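Local coordinates for protein pyrrolidone-carboxylate peptidase (Pyrococcus furiosus, PDB 1X10) that removes N-terminal pyroglutamyl (5-oxoproline) groups from polypeptides by hydrolysis, generally unless proline follows, as a homotetrameric thiol peptidase of family C15, at residues S74-E79 against H166-P171. The protein carries 3 engineered substitutions. Residues are numbered along the deposited sequence; the frame is centred on the assembly and turned at random.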
ATOM      1  N   SER A  74      -5.835   7.997   2.045  1.00 12.56           N
ATOM      2  CA  SER A  74      -5.452   8.902   0.960  1.00 11.97           C
ATOM      3  C   SER A  74      -6.455   9.944   0.510  1.00 12.15           C
ATOM      4  O   SER A  74      -6.122  10.810  -0.304  1.00 12.28           O
ATOM      5  CB  SER A  74      -5.064   8.074  -0.260  1.00 12.39           C
ATOM      6  OG  SER A  74      -6.191   7.351  -0.725  1.00 13.34           O
ATOM      7  N   ALA A  75      -7.681   9.861   1.012  1.00 11.54           N
ATOM      8  CA  ALA A  75      -8.704  10.810   0.621  1.00 10.74           C
ATOM      9  C   ALA A  75      -9.683  11.015   1.762  1.00 10.81           C
ATOM     10  O   ALA A  75      -9.628  10.313   2.776  1.00 10.43           O
ATOM     11  CB  ALA A  75      -9.440  10.296  -0.610  1.00 10.63           C
ATOM     12  N   ILE A  76     -10.571  11.991   1.596  1.00  9.99           N
ATOM     13  CA  ILE A  76     -11.588  12.266   2.604  1.00  9.82           C
ATOM     14  C   ILE A  76     -12.481  11.034   2.671  1.00  9.90           C
ATOM     15  O   ILE A  76     -12.853  10.472   1.636  1.00 10.56           O
ATOM     16  CB  ILE A  76     -12.468  13.475   2.209  1.00  9.80           C
ATOM     17  CG1 ILE A  76     -11.625  14.757   2.159  1.00  9.74           C
ATOM     18  CG2 ILE A  76     -13.634  13.617   3.195  1.00  9.40           C
ATOM     19  CD1 ILE A  76     -11.012  15.166   3.500  1.00  9.48           C
ATOM     20  N   SER A  77     -12.815  10.589   3.874  1.00  9.77           N
ATOM     21  CA  SER A  77     -13.688   9.439   4.001  1.00 10.06           C
ATOM     22  C   SER A  77     -14.862   9.766   4.906  1.00 10.08           C
ATOM     23  O   SER A  77     -14.700  10.351   5.978  1.00 10.17           O
ATOM     24  CB  SER A  77     -12.925   8.210   4.523  1.00 10.45           C
ATOM     25  OG  SER A  77     -12.227   8.481   5.723  1.00 11.11           O
ATOM     26  N   ILE A  78     -16.048   9.394   4.444  1.00  9.75           N
ATOM     27  CA  ILE A  78     -17.287   9.632   5.174  1.00  9.87           C
ATOM     28  C   ILE A  78     -17.741   8.293   5.745  1.00  9.87           C
ATOM     29  O   ILE A  78     -17.986   7.343   4.999  1.00  9.23           O
ATOM     30  CB  ILE A  78     -18.352  10.203   4.225  1.00 10.75           C
ATOM     31  CG1 ILE A  78     -17.783  11.442   3.515  1.00 11.62           C
ATOM     32  CG2 ILE A  78     -19.606  10.570   5.009  1.00 11.62           C
ATOM     33  CD1 ILE A  78     -18.506  11.816   2.218  1.00 12.87           C
ATOM     34  N   GLU A  79     -17.831   8.222   7.071  1.00  9.16           N
ATOM     35  CA  GLU A  79     -18.207   6.993   7.760  1.00  9.49           C
ATOM     36  C   GLU A  79     -19.681   6.620   7.624  1.00  9.84           C
ATOM     37  O   GLU A  79     -20.581   7.408   7.914  1.00  9.15           O
ATOM     38  CB  GLU A  79     -17.826   7.092   9.243  1.00  9.85           C
ATOM     39  CG  GLU A  79     -16.346   7.398   9.483  1.00  9.28           C
ATOM     40  CD  GLU A  79     -15.420   6.317   8.937  1.00 10.23           C
ATOM     41  OE1 GLU A  79     -14.200   6.581   8.811  1.00 10.43           O
ATOM     42  OE2 GLU A  79     -15.903   5.202   8.640  1.00  9.28           O
ATOM     43  N   HIS A 166     -13.426  11.392   8.294  1.00  9.66           N
ATOM     44  CA  HIS A 166     -12.008  11.228   8.587  1.00  9.91           C
ATOM     45  C   HIS A 166     -11.192  11.940   7.515  1.00 10.48           C
ATOM     46  O   HIS A 166     -11.545  11.906   6.333  1.00 10.40           O
ATOM     47  CB  HIS A 166     -11.624   9.742   8.610  1.00 10.35           C
ATOM     48  CG  HIS A 166     -11.687   9.118   9.970  1.00 10.05           C
ATOM     49  ND1 HIS A 166     -12.597   8.138  10.298  1.00 10.25           N
ATOM     50  CD2 HIS A 166     -10.941   9.326  11.083  1.00 11.28           C
ATOM     51  CE1 HIS A 166     -12.409   7.765  11.552  1.00 10.76           C
ATOM     52  NE2 HIS A 166     -11.410   8.470  12.051  1.00 11.13           N
ATOM     53  N   VAL A 167     -10.102  12.583   7.927  1.00 10.78           N
ATOM     54  CA  VAL A 167      -9.237  13.276   6.984  1.00 10.77           C
ATOM     55  C   VAL A 167      -7.849  12.648   7.029  1.00 11.30           C
ATOM     56  O   VAL A 167      -7.440  12.095   8.046  1.00 11.26           O
ATOM     57  CB  VAL A 167      -9.107  14.790   7.313  1.00 10.70           C
ATOM     58  CG1 VAL A 167     -10.497  15.426   7.396  1.00 11.24           C
ATOM     59  CG2 VAL A 167      -8.331  14.993   8.615  1.00 10.64           C
ATOM     60  N   PRO A 168      -7.115  12.708   5.910  1.00 11.53           N
ATOM     61  CA  PRO A 168      -5.768  12.138   5.859  1.00 11.43           C
ATOM     62  C   PRO A 168      -4.810  13.041   6.629  1.00 11.45           C
ATOM     63  O   PRO A 168      -5.199  14.103   7.120  1.00 11.33           O
ATOM     64  CB  PRO A 168      -5.440  12.151   4.362  1.00 11.90           C
ATOM     65  CG  PRO A 168      -6.789  12.159   3.688  1.00 11.36           C
ATOM     66  CD  PRO A 168      -7.579  13.091   4.565  1.00 11.48           C
ATOM     67  N   TYR A 169      -3.563  12.604   6.740  1.00 11.81           N
ATOM     68  CA  TYR A 169      -2.526  13.411   7.377  1.00 11.62           C
ATOM     69  C   TYR A 169      -2.413  14.642   6.480  1.00 11.71           C
ATOM     70  O   TYR A 169      -2.686  14.548   5.281  1.00 10.35           O
ATOM     71  CB  TYR A 169      -1.161  12.733   7.268  1.00 11.83           C
ATOM     72  CG  TYR A 169      -0.824  11.649   8.254  1.00 12.25           C
ATOM     73  CD1 TYR A 169      -0.745  11.916   9.622  1.00 13.19           C
ATOM     74  CD2 TYR A 169      -0.460  10.379   7.806  1.00 12.96           C
ATOM     75  CE1 TYR A 169      -0.300  10.942  10.519  1.00 13.58           C
ATOM     76  CE2 TYR A 169      -0.009   9.407   8.688  1.00 13.49           C
ATOM     77  CZ  TYR A 169       0.073   9.694  10.038  1.00 13.71           C
ATOM     78  OH  TYR A 169       0.552   8.737  10.899  1.00 14.75           O
ATOM     79  N   ILE A 170      -2.021  15.788   7.033  1.00 11.67           N
ATOM     80  CA  ILE A 170      -1.772  16.934   6.167  1.00 12.30           C
ATOM     81  C   ILE A 170      -0.267  16.790   5.896  1.00 12.54           C
ATOM     82  O   ILE A 170       0.449  16.189   6.702  1.00 12.48           O
ATOM     83  CB  ILE A 170      -2.094  18.297   6.833  1.00 12.60           C
ATOM     84  CG1 ILE A 170      -1.362  18.449   8.164  1.00 12.83           C
ATOM     85  CG2 ILE A 170      -3.598  18.429   7.015  1.00 12.41           C
ATOM     86  CD1 ILE A 170      -1.555  19.828   8.788  1.00 12.57           C
ATOM     87  N   PRO A 171       0.225  17.315   4.758  1.00 13.26           N
ATOM     88  CA  PRO A 171       1.641  17.233   4.363  1.00 13.70           C
ATOM     89  C   PRO A 171       2.729  17.407   5.422  1.00 14.90           C
ATOM     90  O   PRO A 171       3.654  16.597   5.493  1.00 15.16           O
ATOM     91  CB  PRO A 171       1.745  18.271   3.247  1.00 13.57           C
ATOM     92  CG  PRO A 171       0.396  18.153   2.587  1.00 13.21           C
ATOM     93  CD  PRO A 171      -0.535  18.125   3.788  1.00 13.09           C
TER
HETATM   94  O   HOH W   1      -9.710   9.784   5.436  1.00  8.10           O
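S77 and H166 form an antiparallel hydrogen-bonded pair where strands 76-83 and 161-167 run together in the mixed sheet, and beside it meet E79 and H166 of the Cys-His-Glu catalytic triad of family C15 peptidases. The backbone grip is close and doubled: S77 N donates to H166 O at 3.1 Å, and H166 N returns a bond to S77 O at 2.8 Å. On the same face of the sheet S77 OG presses against H166 CB, 3.2 Å away, and takes a hydrogen bond from R73.

Strand 161-167 ends at V167, and from there to P168 the join is looser, held by van der Waals contact. I76 CD1 lies 3.9 Å from V167 CG1, side by side, while the P168 ring reaches A75 O through CG at 3.5 Å. A water bridges the two segments, donating to A75 O at 2.7 Å and weakly to H166 O, and bonded to S77 OG.

The catalytic end is tighter. H166 NE2 hydrogen-bonds to the engineered S142, at the place of the nucleophilic cysteine. The bend at chi2 (-62°) turns the E79 chain so that OE1, salt-bridged to R73, meets the imidazole edge, the carboxylate almost perpendicular to the ring. H166 ND1 donates to the anti side of E79 OE1 at 2.7 Å, tilted 25° from the carboxylate plane but near the plane of its own ring.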